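PDB 4FH0: Bcl10-interacting CARD protein from Homo sapiens, which associates with BCL10 through its caspase recruitment domain and inhibits BCL10-induced activation of NF-kappa-B. Local coordinates for residues Gln13-Leu18 and His69-Gly74; Ile32-Asn37 and Lys51-Lys56; Pro41-Asn46 and Glu75-Glu80. The protein carries 2 engineered substitutions. All blocks are in the same frame, centred on the assembly; numbering follows the deposited sequence.

Interaction 1: Gln13-Leu18 and His69-Gly74. Engineered in segment 13-18: M17 (natural residue Phe).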
loop_
_atom_site.group_PDB
_atom_site.type_symbol
_atom_site.label_atom_id
_atom_site.label_comp_id
_atom_site.label_asym_id
_atom_site.label_seq_id
_atom_site.Cartn_x
_atom_site.Cartn_y
_atom_site.Cartn_z
ATOM N N GLN A 13 -12.323 2.607 0.318
ATOM C CA GLN A 13 -12.732 3.711 1.179
ATOM C C GLN A 13 -11.539 4.580 1.584
ATOM O O GLN A 13 -11.624 5.796 1.540
ATOM C CB GLN A 13 -13.439 3.213 2.446
ATOM C CG GLN A 13 -13.922 4.353 3.328
ATOM C CD GLN A 13 -14.573 3.893 4.635
ATOM O OE1 GLN A 13 -14.799 2.700 4.856
ATOM N NE2 GLN A 13 -14.842 4.849 5.521
ATOM N N ASP A 14 -10.433 3.942 1.949
ATOM C CA ASP A 14 -9.269 4.632 2.486
ATOM C C ASP A 14 -8.341 5.248 1.451
ATOM O O ASP A 14 -7.413 5.960 1.822
ATOM C CB ASP A 14 -8.438 3.649 3.322
ATOM C CG ASP A 14 -9.100 3.265 4.626
ATOM O OD1 ASP A 14 -9.964 4.026 5.110
ATOM O OD2 ASP A 14 -8.733 2.213 5.198
ATOM N N THR A 15 -8.530 4.936 0.179
ATOM C CA THR A 15 -7.569 5.354 -0.845
ATOM C C THR A 15 -7.330 6.861 -0.941
ATOM O O THR A 15 -6.176 7.302 -0.961
ATOM C CB THR A 15 -7.881 4.709 -2.222
ATOM O OG1 THR A 15 -7.484 3.337 -2.183
ATOM C CG2 THR A 15 -7.116 5.387 -3.333
ATOM N N PRO A 16 -8.393 7.665 -0.983
ATOM C CA PRO A 16 -8.138 9.111 -1.042
ATOM C C PRO A 16 -7.321 9.644 0.143
ATOM O O PRO A 16 -6.407 10.446 -0.062
ATOM C CB PRO A 16 -9.554 9.708 -1.139
ATOM C CG PRO A 16 -10.325 8.651 -1.787
ATOM C CD PRO A 16 -9.808 7.357 -1.231
HETATM N N MSE A 17 -7.570 9.168 1.354
HETATM C CA MSE A 17 -6.758 9.599 2.487
HETATM C C MSE A 17 -5.321 9.079 2.385
HETATM O O MSE A 17 -4.377 9.830 2.591
HETATM C CB MSE A 17 -7.403 9.177 3.802
HETATM C CG MSE A 17 -8.525 10.114 4.207
HETATM SE SE MSE A 17 -9.094 9.850 6.044
HETATM C CE MSE A 17 -7.439 10.372 6.926
ATOM N N LEU A 18 -5.161 7.792 2.105
ATOM C CA LEU A 18 -3.835 7.161 1.998
ATOM C C LEU A 18 -2.934 7.849 0.994
ATOM O O LEU A 18 -1.718 7.917 1.183
ATOM C CB LEU A 18 -3.974 5.674 1.593
ATOM C CG LEU A 18 -4.362 4.691 2.690
ATOM C CD1 LEU A 18 -4.833 3.398 2.054
ATOM C CD2 LEU A 18 -3.165 4.427 3.569
ATOM N N HIS A 69 -3.622 -1.625 -8.168
ATOM C CA HIS A 69 -3.120 -2.977 -8.278
ATOM C C HIS A 69 -3.697 -3.890 -7.198
ATOM O O HIS A 69 -4.155 -4.993 -7.493
ATOM C CB HIS A 69 -1.597 -2.928 -8.204
ATOM C CG HIS A 69 -0.945 -4.271 -8.247
ATOM N ND1 HIS A 69 -0.273 -4.726 -9.355
ATOM C CD2 HIS A 69 -0.843 -5.247 -7.316
ATOM C CE1 HIS A 69 0.206 -5.932 -9.110
ATOM N NE2 HIS A 69 -0.139 -6.279 -7.886
ATOM N N LEU A 70 -3.695 -3.426 -5.949
ATOM C CA LEU A 70 -4.194 -4.237 -4.846
ATOM C C LEU A 70 -5.693 -4.442 -4.954
ATOM O O LEU A 70 -6.185 -5.543 -4.708
ATOM C CB LEU A 70 -3.845 -3.576 -3.518
ATOM C CG LEU A 70 -2.359 -3.445 -3.194
ATOM C CD1 LEU A 70 -2.168 -2.468 -2.062
ATOM C CD2 LEU A 70 -1.750 -4.795 -2.846
ATOM N N GLN A 71 -6.424 -3.386 -5.291
ATOM C CA GLN A 71 -7.875 -3.507 -5.424
ATOM C C GLN A 71 -8.261 -4.518 -6.491
ATOM O O GLN A 71 -9.252 -5.258 -6.321
ATOM C CB GLN A 71 -8.518 -2.140 -5.713
ATOM C CG GLN A 71 -8.384 -1.168 -4.536
ATOM C CD GLN A 71 -8.652 0.281 -4.875
ATOM O OE1 GLN A 71 -9.172 0.597 -5.925
ATOM N NE2 GLN A 71 -8.312 1.166 -3.960
ATOM N N ARG A 72 -7.514 -4.563 -7.593
ATOM C CA ARG A 72 -7.854 -5.515 -8.663
ATOM C C ARG A 72 -7.439 -6.951 -8.323
ATOM O O ARG A 72 -8.041 -7.917 -8.812
ATOM C CB ARG A 72 -7.286 -5.057 -10.028
ATOM C CG ARG A 72 -5.801 -5.267 -10.287
ATOM C CD ARG A 72 -5.420 -4.930 -11.756
ATOM N NE ARG A 72 -5.741 -3.544 -12.111
ATOM C CZ ARG A 72 -4.891 -2.513 -12.072
ATOM N NH1 ARG A 72 -3.632 -2.678 -11.700
ATOM N NH2 ARG A 72 -5.314 -1.299 -12.398
ATOM N N SER A 73 -6.458 -7.103 -7.464
ATOM C CA SER A 73 -5.878 -8.373 -7.107
ATOM C C SER A 73 -6.582 -9.064 -6.005
ATOM O O SER A 73 -6.270 -10.171 -5.744
ATOM C CB SER A 73 -4.433 -8.193 -6.672
ATOM O OG SER A 73 -3.647 -7.738 -7.688
ATOM N N GLY A 74 -7.458 -8.418 -5.297
ATOM C CA GLY A 74 -8.353 -9.097 -4.386
ATOM C C GLY A 74 -8.094 -9.001 -2.887
ATOM O O GLY A 74 -7.188 -8.317 -2.415
#

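Interaction 2: Ile32-Asn37 and Lys51-Lys56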
loop_
_atom_site.group_PDB
_atom_site.type_symbol
_atom_site.label_atom_id
_atom_site.label_comp_id
_atom_site.label_asym_id
_atom_site.label_seq_id
_atom_site.Cartn_x
_atom_site.Cartn_y
_atom_site.Cartn_z
ATOM N N ILE A 32 6.864 -0.732 2.977
ATOM C CA ILE A 32 5.636 -1.442 2.705
ATOM C C ILE A 32 5.806 -2.329 1.469
ATOM O O ILE A 32 5.380 -3.488 1.464
ATOM C CB ILE A 32 4.485 -0.437 2.524
ATOM C CG1 ILE A 32 4.144 0.184 3.890
ATOM C CG2 ILE A 32 3.265 -1.107 1.938
ATOM C CD1 ILE A 32 3.244 1.417 3.831
ATOM N N ILE A 33 6.419 -1.789 0.426
ATOM C CA ILE A 33 6.647 -2.551 -0.787
ATOM C C ILE A 33 7.511 -3.771 -0.485
ATOM O O ILE A 33 7.235 -4.886 -0.950
ATOM C CB ILE A 33 7.273 -1.673 -1.858
ATOM C CG1 ILE A 33 6.197 -0.757 -2.428
ATOM C CG2 ILE A 33 7.906 -2.512 -2.979
ATOM C CD1 ILE A 33 6.762 0.417 -3.151
ATOM N N LEU A 34 8.551 -3.577 0.318
ATOM C CA LEU A 34 9.404 -4.703 0.688
ATOM C C LEU A 34 8.641 -5.765 1.469
ATOM O O LEU A 34 8.800 -6.956 1.225
ATOM C CB LEU A 34 10.613 -4.227 1.449
ATOM C CG LEU A 34 11.582 -3.531 0.496
ATOM C CD1 LEU A 34 12.745 -3.010 1.285
ATOM C CD2 LEU A 34 12.053 -4.479 -0.593
ATOM N N GLN A 35 7.782 -5.332 2.373
ATOM C CA GLN A 35 6.944 -6.245 3.131
ATOM C C GLN A 35 6.061 -7.088 2.207
ATOM O O GLN A 35 5.845 -8.266 2.452
ATOM C CB GLN A 35 6.064 -5.446 4.083
ATOM C CG GLN A 35 5.429 -6.270 5.137
ATOM C CD GLN A 35 6.482 -6.843 6.051
ATOM O OE1 GLN A 35 7.434 -6.156 6.440
ATOM N NE2 GLN A 35 6.339 -8.090 6.368
ATOM N N LEU A 36 5.566 -6.464 1.140
ATOM C CA LEU A 36 4.697 -7.139 0.194
ATOM C C LEU A 36 5.471 -7.977 -0.839
ATOM O O LEU A 36 4.863 -8.719 -1.608
ATOM C CB LEU A 36 3.851 -6.114 -0.534
ATOM C CG LEU A 36 2.885 -5.320 0.320
ATOM C CD1 LEU A 36 2.238 -4.195 -0.507
ATOM C CD2 LEU A 36 1.835 -6.260 0.924
ATOM N N ASN A 37 6.800 -7.862 -0.856
ATOM C CA ASN A 37 7.625 -8.567 -1.834
ATOM C C ASN A 37 8.443 -9.722 -1.261
ATOM O O ASN A 37 8.619 -10.745 -1.921
ATOM C CB ASN A 37 8.582 -7.561 -2.490
ATOM C CG ASN A 37 9.679 -8.228 -3.289
ATOM O OD1 ASN A 37 10.813 -8.286 -2.849
ATOM N ND2 ASN A 37 9.352 -8.719 -4.471
ATOM N N LYS A 51 9.120 -1.194 -9.840
ATOM C CA LYS A 51 8.247 -0.192 -10.433
ATOM C C LYS A 51 7.676 0.749 -9.362
ATOM O O LYS A 51 7.691 1.981 -9.522
ATOM C CB LYS A 51 7.106 -0.891 -11.183
ATOM C CG LYS A 51 6.033 0.039 -11.723
ATOM C CD LYS A 51 5.018 -0.727 -12.548
ATOM N N PHE A 52 7.166 0.184 -8.270
ATOM C CA PHE A 52 6.565 1.017 -7.237
ATOM C C PHE A 52 7.568 1.787 -6.371
ATOM O O PHE A 52 7.176 2.705 -5.663
ATOM C CB PHE A 52 5.608 0.180 -6.397
ATOM C CG PHE A 52 4.388 -0.282 -7.162
ATOM C CD1 PHE A 52 3.581 0.618 -7.838
ATOM C CD2 PHE A 52 4.045 -1.617 -7.208
ATOM C CE1 PHE A 52 2.482 0.188 -8.539
ATOM C CE2 PHE A 52 2.910 -2.043 -7.901
ATOM C CZ PHE A 52 2.150 -1.134 -8.568
ATOM N N ARG A 53 8.847 1.418 -6.450
ATOM C CA ARG A 53 9.935 2.092 -5.736
ATOM C C ARG A 53 10.708 3.047 -6.657
ATOM O O ARG A 53 11.681 3.673 -6.231
ATOM C CB ARG A 53 10.915 1.052 -5.136
ATOM C CG ARG A 53 10.383 0.202 -3.969
ATOM C CD ARG A 53 11.260 -1.054 -3.741
ATOM N NE ARG A 53 12.562 -0.722 -3.171
ATOM C CZ ARG A 53 12.782 -0.523 -1.875
ATOM N NH1 ARG A 53 11.783 -0.629 -1.003
ATOM N NH2 ARG A 53 13.995 -0.212 -1.448
ATOM N N ASN A 54 10.296 3.143 -7.918
ATOM C CA ASN A 54 11.040 3.898 -8.924
ATOM C C ASN A 54 11.166 5.359 -8.539
ATOM O O ASN A 54 10.172 6.085 -8.501
ATOM C CB ASN A 54 10.353 3.759 -10.283
ATOM C CG ASN A 54 11.035 4.553 -11.365
ATOM O OD1 ASN A 54 12.077 5.138 -11.141
ATOM N ND2 ASN A 54 10.431 4.597 -12.534
ATOM N N PRO A 55 12.402 5.814 -8.267
ATOM C CA PRO A 55 12.540 7.188 -7.792
ATOM C C PRO A 55 12.177 8.246 -8.846
ATOM O O PRO A 55 11.973 9.391 -8.477
ATOM C CB PRO A 55 14.037 7.292 -7.453
ATOM C CG PRO A 55 14.501 5.923 -7.274
ATOM C CD PRO A 55 13.675 5.081 -8.196
ATOM N N LYS A 56 12.090 7.867 -10.119
ATOM C CA LYS A 56 11.816 8.830 -11.187
ATOM C C LYS A 56 10.335 9.241 -11.260
ATOM O O LYS A 56 10.015 10.290 -11.816
ATOM C CB LYS A 56 12.275 8.259 -12.540
#

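Interaction 3: Pro41-Asn46 and Glu75-Glu80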
loop_
_atom_site.group_PDB
_atom_site.type_symbol
_atom_site.label_atom_id
_atom_site.label_comp_id
_atom_site.label_asym_id
_atom_site.label_seq_id
_atom_site.Cartn_x
_atom_site.Cartn_y
_atom_site.Cartn_z
ATOM N N PRO A 41 2.317 -14.512 1.858
ATOM C CA PRO A 41 2.311 -14.553 0.404
ATOM C C PRO A 41 3.128 -13.425 -0.169
ATOM O O PRO A 41 3.325 -12.388 0.451
ATOM C CB PRO A 41 0.830 -14.362 0.055
ATOM C CG PRO A 41 0.279 -13.607 1.192
ATOM C CD PRO A 41 0.999 -14.135 2.402
ATOM N N GLN A 42 3.616 -13.642 -1.371
ATOM C CA GLN A 42 4.259 -12.581 -2.121
ATOM C C GLN A 42 3.212 -11.844 -2.943
ATOM O O GLN A 42 2.625 -12.386 -3.882
ATOM C CB GLN A 42 5.323 -13.152 -3.039
ATOM C CG GLN A 42 6.055 -12.090 -3.818
ATOM C CD GLN A 42 7.172 -12.652 -4.672
ATOM O OE1 GLN A 42 6.968 -13.572 -5.471
ATOM N NE2 GLN A 42 8.362 -12.113 -4.504
ATOM N N ILE A 43 2.943 -10.613 -2.544
ATOM C CA ILE A 43 1.932 -9.801 -3.197
ATOM C C ILE A 43 2.500 -9.082 -4.414
ATOM O O ILE A 43 1.805 -8.914 -5.429
ATOM C CB ILE A 43 1.363 -8.809 -2.192
ATOM C CG1 ILE A 43 0.773 -9.569 -0.990
ATOM C CG2 ILE A 43 0.340 -7.890 -2.834
ATOM C CD1 ILE A 43 -0.161 -10.681 -1.344
ATOM N N LEU A 44 3.765 -8.677 -4.327
ATOM C CA LEU A 44 4.451 -7.975 -5.410
ATOM C C LEU A 44 5.680 -8.727 -5.858
ATOM O O LEU A 44 6.531 -9.085 -5.042
ATOM C CB LEU A 44 4.870 -6.581 -4.961
ATOM C CG LEU A 44 3.764 -5.619 -4.525
ATOM C CD1 LEU A 44 4.401 -4.307 -4.037
ATOM C CD2 LEU A 44 2.770 -5.365 -5.643
ATOM N N THR A 45 5.776 -8.957 -7.163
ATOM C CA THR A 45 6.971 -9.557 -7.718
ATOM C C THR A 45 8.142 -8.582 -7.611
ATOM O O THR A 45 7.945 -7.404 -7.327
ATOM C CB THR A 45 6.771 -9.881 -9.205
ATOM O OG1 THR A 45 6.601 -8.659 -9.926
ATOM C CG2 THR A 45 5.565 -10.780 -9.409
ATOM N N ASN A 46 9.358 -9.054 -7.855
ATOM C CA ASN A 46 10.503 -8.162 -7.846
ATOM C C ASN A 46 10.352 -7.030 -8.858
ATOM O O ASN A 46 10.656 -5.892 -8.550
ATOM C CB ASN A 46 11.796 -8.930 -8.134
ATOM C CG ASN A 46 12.247 -9.774 -6.966
ATOM O OD1 ASN A 46 11.562 -9.887 -5.945
ATOM N ND2 ASN A 46 13.406 -10.382 -7.114
ATOM N N GLU A 75 -8.921 -9.729 -2.148
ATOM C CA GLU A 75 -9.044 -9.619 -0.696
ATOM C C GLU A 75 -7.745 -9.914 0.044
ATOM O O GLU A 75 -7.350 -9.165 0.942
ATOM C CB GLU A 75 -10.154 -10.561 -0.210
ATOM C CG GLU A 75 -10.459 -10.459 1.265
ATOM C CD GLU A 75 -11.160 -9.177 1.631
ATOM O OE1 GLU A 75 -11.383 -8.308 0.742
ATOM O OE2 GLU A 75 -11.491 -9.037 2.829
ATOM N N ARG A 76 -7.082 -11.001 -0.321
ATOM C CA ARG A 76 -5.860 -11.395 0.374
ATOM C C ARG A 76 -4.792 -10.315 0.248
ATOM O O ARG A 76 -4.045 -10.021 1.188
ATOM C CB ARG A 76 -5.333 -12.719 -0.194
ATOM N N ASP A 77 -4.705 -9.724 -0.928
ATOM C CA ASP A 77 -3.694 -8.721 -1.189
ATOM C C ASP A 77 -3.999 -7.466 -0.391
ATOM O O ASP A 77 -3.091 -6.871 0.174
ATOM C CB ASP A 77 -3.587 -8.457 -2.686
ATOM C CG ASP A 77 -2.985 -9.640 -3.433
ATOM O OD1 ASP A 77 -3.104 -10.776 -2.936
ATOM O OD2 ASP A 77 -2.362 -9.440 -4.475
ATOM N N CYS A 78 -5.192 -7.072 -0.329
ATOM C CA CYS A 78 -5.596 -5.906 0.431
ATOM C C CYS A 78 -5.348 -6.145 1.936
ATOM O O CYS A 78 -4.905 -5.254 2.639
ATOM C CB CYS A 78 -7.056 -5.572 0.133
ATOM S SG CYS A 78 -7.333 -5.000 -1.576
ATOM N N GLN A 79 -5.660 -7.322 2.420
ATOM C CA GLN A 79 -5.380 -7.664 3.813
ATOM C C GLN A 79 -3.891 -7.536 4.135
ATOM O O GLN A 79 -3.514 -6.953 5.155
ATOM C CB GLN A 79 -5.862 -9.085 4.101
ATOM C CG GLN A 79 -5.597 -9.504 5.533
ATOM C CD GLN A 79 -6.284 -10.809 5.926
ATOM O OE1 GLN A 79 -6.763 -11.571 5.084
ATOM N NE2 GLN A 79 -6.344 -11.059 7.220
ATOM N N GLU A 80 -3.039 -8.054 3.255
ATOM C CA GLU A 80 -1.606 -7.968 3.476
ATOM C C GLU A 80 -1.142 -6.523 3.461
ATOM O O GLU A 80 -0.250 -6.159 4.216
ATOM C CB GLU A 80 -0.846 -8.810 2.446
ATOM C CG GLU A 80 -1.128 -10.297 2.557
ATOM C CD GLU A 80 -0.673 -10.898 3.886
ATOM O OE1 GLU A 80 0.277 -10.383 4.515
ATOM O OE2 GLU A 80 -1.268 -11.907 4.298
HETATM O O HOH W 1 -0.772 -8.739 -6.234
#

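Interaction 1: Gln13-Leu18 and His69-Gly74
T15 and Q71 reach toward each other from opposite directions across the gap between helices 7-18 and 59-73, and their side chains make the whole contact: T15 OG1 lies 2.9 Å from Q71 NE2, while the CA atoms of the pair are still 10.0 Å apart. Q71 does most of the reaching. Its CG stands beside the backbone N and the chain runs on extended (chi2 164°), carrying the carboxamide to the other helix. T15 holds OG1 beside its own backbone N (chi1 -75°), which lets the hydroxyl hydrogen-bond to L11 O one turn back; the Q71 amide thus approaches an oxygen already engaged within its helix. The Q71 side chain also touches L11 and V12. The two helices belong to the six-helix bundle of the CARD, a member of the death-fold superfamily, and the first of them is kinked at P16, whose N carries no hydrogen, and at the engineered selenomethionine M17, whose N makes no bond to the turn before. Buried L18 packs on L11, F81, L85 and the engineered M67, and buried L70 on L11 and F81. At the far end of helix 59-73, S73 OG turns back to bond H69 O at 2.8 Å, an oxygen also reached weakly by S73 N, and G74 leaves the helix with positive phi just before helix 75-88 begins.

Interaction 2: Ile32-Asn37 and Lys51-Lys56
I33 projects from helix 26-37 onto F52 and R53, where helix 46-52 gives way to a loop, and supplies the apolar half of the contact. Its CD1 touches F52 CB at 3.5 Å, the two side chains crossing at about a right angle. CG2, the branch anti to the backbone N, lies along the R53 methylenes, 3.7 Å from R53 CD, as the two chains slide past each other in opposite directions. The F52 ring itself turns away from I33 to rest on L44, D65 and L66.

The second kind of contact is between leucine and guanidinium. R53 bends at chi3 (71°), bringing its planar end across L34: CD2 of L34 sits over one face, 3.8 Å above the plane and offset toward the rim, while L34 CG comes to 3.3 Å from R53 NH1. I33 and R53 are each modelled in two conformers, so the distances here hold for one of them. This is van der Waals contact, in which the leucine covers part of a charged group.

Two polar bonds flank the contact. F52 O, 3.4 Å from I33 CD1, accepts a hydrogen bond from R62 NH1, joining the end of helix 46-52 to helix 59-73. Beyond R53, N54 OD1 accepts from K56 N at 2.9 Å (N-H...O angle 164°), forming an Asx turn with the donor above the carbonyl plane. The C-terminal end of short helix 46-52 and the residue after it pack on helix 26-37, to which A49 adds contacts with I33 and N37, within the six-helix death fold of a CARD.

Interaction 3: Pro41-Asn46 and Glu75-Glu80
I43 O is linked to D77 OD2 through a water that lies 2.7 Å from I43 O; more acceptors are in reach of this water than it has protons. The bridge joins the loop between helices 26-37 and 46-52 to the first turns of helix 75-88 in the CARD six-helix bundle. Beside the water, the I43 side chain packs along D77 in the opposite direction: CG2 lies near OD2, while CD1 comes to 3.3 Å from OD1, so a methyl lies against each carboxylate oxygen. I43 CG1 also crosses E80 at about a right angle, 3.9 Å from E80 CB. The buried I43 side chain also touches L36 and L70, from helices 26-37 and 59-73.

C78 points away from 41-46 and touches helix 7-18, where its partner in the redox-active disulfide, C8, lies; the E75 carboxylate accepts from the backbone N atoms of Y7 and C8.

At the outer margin, E80 folds at chi2 (-63°) and brings its carboxylate to P41, which follows a cis peptide bond. While E80 OE1 has a long, weak ion pair with R83, E80 OE2 stops 3.7 Å from P41 CD.

From the N terminus, helix 7-18 holds the first half of interaction 1, whose partner on helix 59-73 closes the longest of the three loops. Interaction 2 lies wholly within that loop, joining helix 26-37 to the end of helix 46-52 after 13 intervening residues. Interaction 3 starts between those two helices and closes on helix 75-88, so along the chain it crosses both others. Interactions 1 and 2 sit on opposite sides of the chain's centre, although H69 packs on F52. L70 packs against I43, linking interactions 1 and 3, while L36 O and I43 N, probably hydrogen-bonded, join interactions 2 and 3. Together they tie five of the six helices.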